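Local coordinates for protein chitinase (Paenibacillus sp. FPU-7, PDB 5GZT) that probably hydrolyses beta-1,4 linkages between N-acetylglucosamine units at random internal positions in chitin and chitodextrins, as a glycoside hydrolase of family 18, at residues E873-A878 against K920-K925; T980-S985 against F1087-D1092; Y987-S992 against D1069-A1074. All blocks are in the same frame, centred on the assembly; numbering follows the deposited sequence.

Interaction 1 (E873-A878 against K920-K925); sequences ELANSA and KLFREK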
loop_
_atom_site.group_PDB
_atom_site.type_symbol
_atom_site.label_atom_id
_atom_site.label_comp_id
_atom_site.label_asym_id
_atom_site.label_seq_id
_atom_site.Cartn_x
_atom_site.Cartn_y
_atom_site.Cartn_z
ATOM N N GLU B 873 11.489 10.931 57.457
ATOM C CA GLU B 873 11.071 9.987 58.450
ATOM C C GLU B 873 11.045 8.520 57.927
ATOM O O GLU B 873 11.525 7.583 58.600
ATOM C CB GLU B 873 9.665 10.382 58.924
ATOM C CG GLU B 873 9.214 9.517 60.043
ATOM C CD GLU B 873 7.825 9.897 60.559
ATOM O OE1 GLU B 873 7.035 10.611 59.849
ATOM O OE2 GLU B 873 7.589 9.432 61.708
ATOM N N LEU B 874 10.526 8.321 56.733
ATOM C CA LEU B 874 10.482 6.977 56.156
ATOM C C LEU B 874 11.938 6.489 55.929
ATOM O O LEU B 874 12.298 5.363 56.287
ATOM C CB LEU B 874 9.648 6.915 54.840
ATOM C CG LEU B 874 9.579 5.453 54.316
ATOM C CD1 LEU B 874 8.590 4.689 55.134
ATOM C CD2 LEU B 874 9.215 5.328 52.840
ATOM N N ALA B 875 12.792 7.365 55.427
ATOM C CA ALA B 875 14.150 6.954 55.095
ATOM C C ALA B 875 14.917 6.541 56.331
ATOM O O ALA B 875 15.523 5.473 56.402
ATOM C CB ALA B 875 14.857 8.058 54.321
ATOM N N ASN B 876 14.851 7.370 57.369
ATOM C CA ASN B 876 15.496 7.048 58.624
ATOM C C ASN B 876 14.943 5.769 59.183
ATOM O O ASN B 876 15.667 4.903 59.626
ATOM C CB ASN B 876 15.278 8.207 59.668
ATOM C CG ASN B 876 16.122 9.414 59.380
ATOM O OD1 ASN B 876 17.170 9.322 58.779
ATOM N ND2 ASN B 876 15.681 10.563 59.859
ATOM N N SER B 877 13.640 5.587 59.124
ATOM C CA SER B 877 13.086 4.316 59.626
ATOM C C SER B 877 13.503 3.062 58.810
ATOM O O SER B 877 13.765 1.982 59.368
ATOM C CB SER B 877 11.574 4.461 59.693
ATOM O OG SER B 877 11.026 3.307 60.206
ATOM N N ALA B 878 13.551 3.196 57.475
ATOM C CA ALA B 878 13.987 2.089 56.612
ATOM C C ALA B 878 15.422 1.704 56.897
ATOM O O ALA B 878 15.782 0.555 57.003
ATOM C CB ALA B 878 13.883 2.572 55.167
ATOM N N LYS B 920 16.078 9.866 45.686
ATOM C CA LYS B 920 17.225 10.738 45.867
ATOM C C LYS B 920 17.613 10.798 47.359
ATOM O O LYS B 920 18.812 10.787 47.738
ATOM C CB LYS B 920 16.912 12.162 45.372
ATOM C CG LYS B 920 17.990 13.174 45.624
ATOM C CD LYS B 920 17.552 14.577 45.196
ATOM C CE LYS B 920 18.788 15.470 45.293
ATOM N NZ LYS B 920 18.331 16.705 44.617
ATOM N N LEU B 921 16.608 10.936 48.207
ATOM C CA LEU B 921 16.878 11.072 49.677
ATOM C C LEU B 921 17.386 9.731 50.209
ATOM O O LEU B 921 18.334 9.679 51.002
ATOM C CB LEU B 921 15.639 11.517 50.423
ATOM C CG LEU B 921 15.924 11.644 51.936
ATOM C CD1 LEU B 921 16.872 12.811 52.137
ATOM C CD2 LEU B 921 14.644 12.027 52.647
ATOM N N PHE B 922 16.762 8.651 49.811
ATOM C CA PHE B 922 17.234 7.302 50.259
ATOM C C PHE B 922 18.717 7.070 49.867
ATOM O O PHE B 922 19.517 6.590 50.714
ATOM C CB PHE B 922 16.396 6.160 49.720
ATOM C CG PHE B 922 15.231 5.736 50.605
ATOM C CD1 PHE B 922 14.176 6.558 50.862
ATOM C CD2 PHE B 922 15.203 4.475 51.126
ATOM C CE1 PHE B 922 13.173 6.137 51.668
ATOM C CE2 PHE B 922 14.188 4.043 51.874
ATOM C CZ PHE B 922 13.167 4.858 52.173
ATOM N N ARG B 923 19.099 7.478 48.640
ATOM C CA ARG B 923 20.515 7.318 48.196
ATOM C C ARG B 923 21.446 8.191 48.987
ATOM O O ARG B 923 22.500 7.714 49.438
ATOM C CB ARG B 923 20.678 7.600 46.727
ATOM C CG ARG B 923 22.073 7.429 46.111
ATOM C CD ARG B 923 23.137 6.631 46.925
ATOM N NE ARG B 923 22.964 5.302 47.017
ATOM C CZ ARG B 923 23.497 4.342 47.758
ATOM N NH1 ARG B 923 24.307 4.328 48.807
ATOM N NH2 ARG B 923 23.023 3.145 47.338
ATOM N N GLU B 924 21.033 9.425 49.270
ATOM C CA GLU B 924 21.843 10.260 50.154
ATOM C C GLU B 924 22.040 9.633 51.528
ATOM O O GLU B 924 23.159 9.522 52.025
ATOM C CB GLU B 924 21.216 11.658 50.264
ATOM C CG GLU B 924 21.931 12.557 51.223
ATOM C CD GLU B 924 21.318 13.973 51.293
ATOM O OE1 GLU B 924 20.153 14.171 51.616
ATOM O OE2 GLU B 924 22.025 14.872 51.019
ATOM N N LYS B 925 20.986 9.186 52.147
ATOM C CA LYS B 925 21.115 8.589 53.474
ATOM C C LYS B 925 21.942 7.342 53.466
ATOM O O LYS B 925 22.604 7.072 54.399
ATOM C CB LYS B 925 19.757 8.288 54.052
ATOM C CG LYS B 925 19.065 9.627 54.313
ATOM C CD LYS B 925 18.004 9.580 55.339
ATOM C CE LYS B 925 17.371 10.942 55.502
ATOM N NZ LYS B 925 18.218 12.009 56.121
HETATM O O HOH W 1 19.153 11.223 58.558
#
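Phe922 lays one face of its ring against the backbone of Ala875, whose CA stands 4.1 Å from the ring centroid and 29° off the normal, a CH-pi contact. The methyl of Ala875 also reaches the rim of the same ring, with CB 3.7 Å from Phe922 CE1. Leu874 comes to the edge of the ring, near its plane, through CD2 at 4.0 Å from CZ, while Ala878 CB comes in obliquely, 3.6 Å from Phe922 CE2. With only methyls at Ala875 and Ala878, the ring lies close to the helix backbone. Helices 868-884 and 911-933 belong to the second family 18 TIM barrel; the short segments cross at -42° with their axes 9.7 Å apart. Beside the ring, the aliphatic part of Lys925 packs on Ala875, CD lying 3.6 Å from CB. A bend at its last torsion (chi4 -69°) turns NZ to a water that also donates to Asn876 OD1, and NZ forms a salt bridge with Glu872. The other oxygen of Glu872 accepts from Asn876 ND2, which ties both polar ends to one carboxylate. Beneath the helices, Ile890 and Leu892 of strand 889-893 pack on Phe922.

Interaction 2 (T980-S985 against F1087-D1092); sequences TAHQAS and FITYDD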
loop_
_atom_site.group_PDB
_atom_site.type_symbol
_atom_site.label_atom_id
_atom_site.label_comp_id
_atom_site.label_asym_id
_atom_site.label_seq_id
_atom_site.Cartn_x
_atom_site.Cartn_y
_atom_site.Cartn_z
ATOM N N THR B 980 -5.896 -15.453 24.739
ATOM C CA THR B 980 -4.698 -16.042 25.304
ATOM C C THR B 980 -3.440 -15.347 24.690
ATOM O O THR B 980 -3.497 -14.750 23.584
ATOM C CB THR B 980 -4.614 -17.546 25.043
ATOM O OG1 THR B 980 -4.383 -17.765 23.637
ATOM C CG2 THR B 980 -5.891 -18.243 25.537
ATOM N N ALA B 981 -2.313 -15.518 25.388
ATOM C CA ALA B 981 -1.019 -14.894 25.003
ATOM C C ALA B 981 0.054 -15.205 26.046
ATOM O O ALA B 981 -0.222 -15.894 27.064
ATOM C CB ALA B 981 -1.177 -13.382 24.771
ATOM N N HIS B 982 1.309 -14.785 25.756
ATOM C CA HIS B 982 2.419 -15.159 26.624
ATOM C C HIS B 982 2.509 -14.102 27.744
ATOM O O HIS B 982 2.526 -12.855 27.449
ATOM C CB HIS B 982 3.687 -15.141 25.850
ATOM C CG HIS B 982 3.727 -16.127 24.725
ATOM N ND1 HIS B 982 3.674 -17.491 24.926
ATOM C CD2 HIS B 982 3.904 -15.941 23.391
ATOM C CE1 HIS B 982 3.757 -18.105 23.762
ATOM N NE2 HIS B 982 3.937 -17.192 22.821
ATOM N N GLN B 983 2.462 -14.594 28.968
ATOM C CA GLN B 983 2.522 -13.715 30.183
ATOM C C GLN B 983 3.936 -13.237 30.537
ATOM O O GLN B 983 4.060 -12.237 31.235
ATOM C CB GLN B 983 1.885 -14.375 31.407
ATOM C CG GLN B 983 2.612 -15.585 32.009
ATOM C CD GLN B 983 3.172 -15.378 33.427
ATOM O OE1 GLN B 983 3.344 -14.206 33.933
ATOM N NE2 GLN B 983 3.525 -16.495 34.054
ATOM N N ALA B 984 4.960 -13.913 30.017
ATOM C CA ALA B 984 6.335 -13.696 30.401
ATOM C C ALA B 984 7.361 -13.852 29.272
ATOM O O ALA B 984 8.555 -14.074 29.530
ATOM C CB ALA B 984 6.673 -14.660 31.505
ATOM N N SER B 985 6.937 -13.706 28.018
ATOM C CA SER B 985 7.837 -14.084 26.914
ATOM C C SER B 985 9.054 -13.179 26.805
ATOM O O SER B 985 8.921 -11.936 26.864
ATOM C CB SER B 985 7.100 -14.057 25.584
ATOM O OG SER B 985 6.523 -12.800 25.330
ATOM N N PHE B 1087 -5.206 -23.418 28.479
ATOM C CA PHE B 1087 -3.952 -22.897 27.939
ATOM C C PHE B 1087 -3.188 -22.280 29.090
ATOM O O PHE B 1087 -3.736 -21.423 29.778
ATOM C CB PHE B 1087 -4.268 -21.787 26.923
ATOM C CG PHE B 1087 -3.050 -21.120 26.351
ATOM C CD1 PHE B 1087 -2.497 -19.973 26.975
ATOM C CD2 PHE B 1087 -2.468 -21.589 25.193
ATOM C CE1 PHE B 1087 -1.364 -19.352 26.447
ATOM C CE2 PHE B 1087 -1.335 -20.962 24.655
ATOM C CZ PHE B 1087 -0.773 -19.840 25.291
ATOM N N ILE B 1088 -1.924 -22.655 29.235
ATOM C CA ILE B 1088 -1.059 -22.188 30.341
ATOM C C ILE B 1088 0.190 -21.464 29.772
ATOM O O ILE B 1088 0.825 -21.991 28.903
ATOM C CB ILE B 1088 -0.595 -23.375 31.217
ATOM C CG1 ILE B 1088 -1.784 -24.111 31.833
ATOM C CG2 ILE B 1088 0.319 -22.932 32.360
ATOM C CD1 ILE B 1088 -2.739 -23.256 32.681
ATOM N N THR B 1089 0.560 -20.325 30.345
ATOM C CA THR B 1089 1.742 -19.548 29.932
ATOM C C THR B 1089 2.607 -19.325 31.137
ATOM O O THR B 1089 2.113 -18.908 32.211
ATOM C CB THR B 1089 1.334 -18.238 29.272
ATOM O OG1 THR B 1089 2.456 -17.364 29.164
ATOM C CG2 THR B 1089 0.147 -17.554 29.995
ATOM N N TYR B 1090 3.869 -19.678 30.982
ATOM C CA TYR B 1090 4.772 -19.785 32.113
ATOM C C TYR B 1090 6.217 -19.623 31.659
ATOM O O TYR B 1090 6.439 -19.558 30.410
ATOM C CB TYR B 1090 4.545 -21.128 32.856
ATOM C CG TYR B 1090 4.899 -22.368 32.088
ATOM C CD1 TYR B 1090 4.138 -22.789 30.976
ATOM C CD2 TYR B 1090 5.963 -23.142 32.459
ATOM C CE1 TYR B 1090 4.488 -23.921 30.253
ATOM C CE2 TYR B 1090 6.304 -24.318 31.765
ATOM C CZ TYR B 1090 5.572 -24.709 30.661
ATOM O OH TYR B 1090 5.970 -25.851 29.972
ATOM N N ASP B 1091 7.185 -19.555 32.613
ATOM C CA ASP B 1091 8.610 -19.697 32.303
ATOM C C ASP B 1091 9.041 -21.079 32.650
ATOM O O ASP B 1091 8.677 -21.538 33.699
ATOM C CB ASP B 1091 9.556 -18.736 33.131
ATOM C CG ASP B 1091 9.789 -17.378 32.458
ATOM O OD1 ASP B 1091 9.914 -17.358 31.202
ATOM O OD2 ASP B 1091 9.704 -16.329 33.189
ATOM N N ASP B 1092 9.950 -21.663 31.860
ATOM C CA ASP B 1092 10.584 -22.958 32.211
ATOM C C ASP B 1092 12.067 -22.906 32.090
ATOM O O ASP B 1092 12.633 -21.791 31.953
ATOM C CB ASP B 1092 9.974 -24.135 31.402
ATOM C CG ASP B 1092 10.438 -24.180 29.931
ATOM O OD1 ASP B 1092 11.171 -23.251 29.478
ATOM O OD2 ASP B 1092 10.005 -25.144 29.241
HETATM O O HOH W 2 4.115 -18.471 27.385
#
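Thr980 stands over one face of the Phe1087 ring, with CB 4.1 Å from the centroid and 22° off the normal. Ala981 O approaches the same ring at its edge, near the plane, 3.7 Å from CE1. Two residues after Phe1087, Thr1089 points into the loop and divides its branches. Its hydroxyl lies anti to the backbone N (chi1 166°), where OG1 accepts a nearly straight bond from Gln983 N at 2.8 Å (172°), and its methyl CG2 rests 3.4 Å from Ala981 O. Gln983 bends at chi2 and crosses Thr1089 obliquely, bringing CG to 3.4 Å from OG1 and NE2 to a weak bond with Thr1089 O; OE1 is held by the backbone N of Asp971. A water joins Thr1089 OG1 to His982 ND1, each at 2.7 Å, and His982 NE2 is hydrogen-bonded to Asp1069. Ala984 CB meets Asp1091 OD2, which forms a salt bridge with Lys1099 while OD1 is hydrogen-bonded to Ser1095. The loop runs alongside strand 1086-1089, in an antiparallel sheet inserted between barrel strands 1015-1020 and 1110-1114, consistent with the small insertion domain of many family 18 chitinases; Trp1026 of this sheet packs on Thr980 and Thr1089. A backbone N-H and a water both meet the Thr1089 hydroxyl, which should limit rotation of this side chain; side-chain-to-backbone hydrogen bonds, rather than backbone pairing, join this buried loop to the strand.

Interaction 3 (Y987-S992 against D1069-A1074); sequences YTSALS and DNSAKA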
loop_
_atom_site.group_PDB
_atom_site.type_symbol
_atom_site.label_atom_id
_atom_site.label_comp_id
_atom_site.label_asym_id
_atom_site.label_seq_id
_atom_site.Cartn_x
_atom_site.Cartn_y
_atom_site.Cartn_z
ATOM N N TYR B 987 10.976 -12.714 23.973
ATOM C CA TYR B 987 10.716 -11.900 22.777
ATOM C C TYR B 987 9.242 -11.832 22.404
ATOM O O TYR B 987 8.394 -12.606 22.907
ATOM C CB TYR B 987 11.595 -12.380 21.587
ATOM C CG TYR B 987 13.113 -12.428 21.877
ATOM C CD1 TYR B 987 13.950 -11.326 21.717
ATOM C CD2 TYR B 987 13.694 -13.584 22.239
ATOM C CE1 TYR B 987 15.361 -11.410 21.970
ATOM C CE2 TYR B 987 15.041 -13.668 22.514
ATOM C CZ TYR B 987 15.873 -12.588 22.394
ATOM O OH TYR B 987 17.254 -12.803 22.721
ATOM N N THR B 988 8.903 -10.807 21.632
ATOM C CA THR B 988 7.512 -10.605 21.262
ATOM C C THR B 988 7.259 -11.620 20.103
ATOM O O THR B 988 8.018 -11.627 19.099
ATOM C CB THR B 988 7.280 -9.193 20.711
ATOM O OG1 THR B 988 7.483 -8.191 21.713
ATOM C CG2 THR B 988 5.838 -9.077 20.209
ATOM N N SER B 989 6.245 -12.471 20.220
ATOM C CA SER B 989 5.940 -13.467 19.145
ATOM C C SER B 989 5.708 -12.788 17.797
ATOM O O SER B 989 5.037 -11.741 17.709
ATOM C CB SER B 989 4.669 -14.234 19.481
ATOM O OG SER B 989 4.327 -15.182 18.458
ATOM N N ALA B 990 6.184 -13.433 16.733
ATOM C CA ALA B 990 5.945 -12.979 15.320
ATOM C C ALA B 990 4.451 -12.933 15.046
ATOM O O ALA B 990 3.987 -12.092 14.285
ATOM C CB ALA B 990 6.713 -13.889 14.293
ATOM N N LEU B 991 3.695 -13.791 15.739
ATOM C CA LEU B 991 2.218 -13.800 15.669
ATOM C C LEU B 991 1.464 -12.831 16.577
ATOM O O LEU B 991 0.247 -12.895 16.614
ATOM C CB LEU B 991 1.691 -15.221 15.861
ATOM C CG LEU B 991 2.179 -16.176 14.756
ATOM C CD1 LEU B 991 1.589 -17.596 14.887
ATOM C CD2 LEU B 991 1.879 -15.605 13.355
ATOM N N SER B 992 2.135 -11.889 17.263
ATOM C CA SER B 992 1.401 -10.904 18.000
ATOM C C SER B 992 2.151 -9.576 17.936
ATOM O O SER B 992 2.765 -9.134 18.940
ATOM C CB SER B 992 1.170 -11.408 19.454
ATOM O OG SER B 992 0.289 -10.515 20.089
ATOM N N ASP B 1069 6.620 -21.453 21.410
ATOM C CA ASP B 1069 6.642 -20.334 20.452
ATOM C C ASP B 1069 8.072 -19.888 20.201
ATOM O O ASP B 1069 8.717 -19.189 21.016
ATOM C CB ASP B 1069 5.740 -19.191 20.886
ATOM C CG ASP B 1069 5.685 -18.087 19.890
ATOM O OD1 ASP B 1069 6.608 -17.961 19.035
ATOM O OD2 ASP B 1069 4.743 -17.259 19.987
ATOM N N ASN B 1070 8.610 -20.299 19.051
ATOM C CA ASN B 1070 10.026 -20.122 18.835
ATOM C C ASN B 1070 10.357 -18.685 18.578
ATOM O O ASN B 1070 11.467 -18.291 18.803
ATOM C CB ASN B 1070 10.547 -21.003 17.696
ATOM C CG ASN B 1070 12.064 -21.141 17.765
ATOM O OD1 ASN B 1070 12.622 -21.659 18.746
ATOM N ND2 ASN B 1070 12.745 -20.579 16.761
ATOM N N SER B 1071 9.428 -17.891 18.058
ATOM C CA SER B 1071 9.747 -16.522 17.832
ATOM C C SER B 1071 9.765 -15.818 19.219
ATOM O O SER B 1071 10.626 -14.960 19.435
ATOM C CB SER B 1071 8.791 -15.819 16.824
ATOM O OG SER B 1071 7.517 -15.692 17.331
ATOM N N ALA B 1072 8.872 -16.222 20.128
ATOM C CA ALA B 1072 8.793 -15.634 21.503
ATOM C C ALA B 1072 9.810 -16.193 22.474
ATOM O O ALA B 1072 10.087 -15.556 23.490
ATOM C CB ALA B 1072 7.392 -15.803 22.083
ATOM N N LYS B 1073 10.350 -17.379 22.156
ATOM C CA LYS B 1073 11.122 -18.204 23.051
ATOM C C LYS B 1073 10.382 -18.450 24.362
ATOM O O LYS B 1073 10.910 -18.282 25.459
ATOM C CB LYS B 1073 12.534 -17.592 23.287
ATOM C CG LYS B 1073 13.331 -17.308 22.021
ATOM C CD LYS B 1073 13.585 -18.622 21.254
ATOM C CE LYS B 1073 14.368 -18.431 19.912
ATOM N NZ LYS B 1073 15.039 -19.740 19.668
ATOM N N ALA B 1074 9.160 -18.893 24.223
ATOM C CA ALA B 1074 8.270 -19.073 25.338
ATOM C C ALA B 1074 7.549 -20.382 25.238
ATOM O O ALA B 1074 6.987 -20.686 24.157
ATOM C CB ALA B 1074 7.235 -17.935 25.370
HETATM O O HOH W 3 9.954 -12.680 17.766
#
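A turn linking strands 1065-1069 and 1074-1079, closed by a G1 beta bulge in which Lys1073 and Ala1074 face Asp1069, is met by the loop 987-992 through Ser989, which bonds to Asp1069. An extended chi1 of 179° carries Ser989 OG to Asp1069 OD2, where it donates at 2.6 Å on the syn lone pair; OG also accepts from Leu991 N in an ST turn. The other carboxylate oxygen, OD1, takes the hydroxyl of Ser1071 on its syn lone pair. From above the carboxylate plane OD1 is also met by the backbone N of Ala1072, and this second bond is an Asx motif that holds the turn in shape. Ser1071 OG in its own right accepts a straight bond from Ala990 N at 2.7 Å (172°); Ala990 N, Ser1071 OG and Asp1069 OD1 thus form a run of hydrogen bonds. Farther along, Tyr987 N donates to Ala1072 O at 3.0 Å, standing above the carbonyl plane. The Tyr987 ring meets the aliphatic part of Lys1073 at its edge, CD2 lying 3.7 Å from CG. A water donates to both Thr988 O and Ser1071 O. Ser989 to Ser992 form a type I beta turn, against which Phe1037 packs, while Asp999 and Ser1000 of helix 998-1007 touch Tyr987 and Thr988; the hairpin turn thus borders the loop that leads from strand 964-967 into that helix.

All three contacts lie within the second family 18 region of the chain. Interactions 2 and 3 adjoin, their centres 11 Å apart: His982 NE2 of interaction 2 meets Asp1069 OD2 of interaction 3 at 2.9 Å, probably as a hydrogen bond, and the imidazole also packs on the methyls of Ala1072 and Ala1074. Asp1069 OD2 is therefore shared by His982 of 980-985 and Ser989 of 987-992, two parts of one loop. Interaction 1 stands apart in the helical layer of the barrel, its centre 38 Å from that of interaction 2 and 42 Å from that of interaction 3, and touches neither.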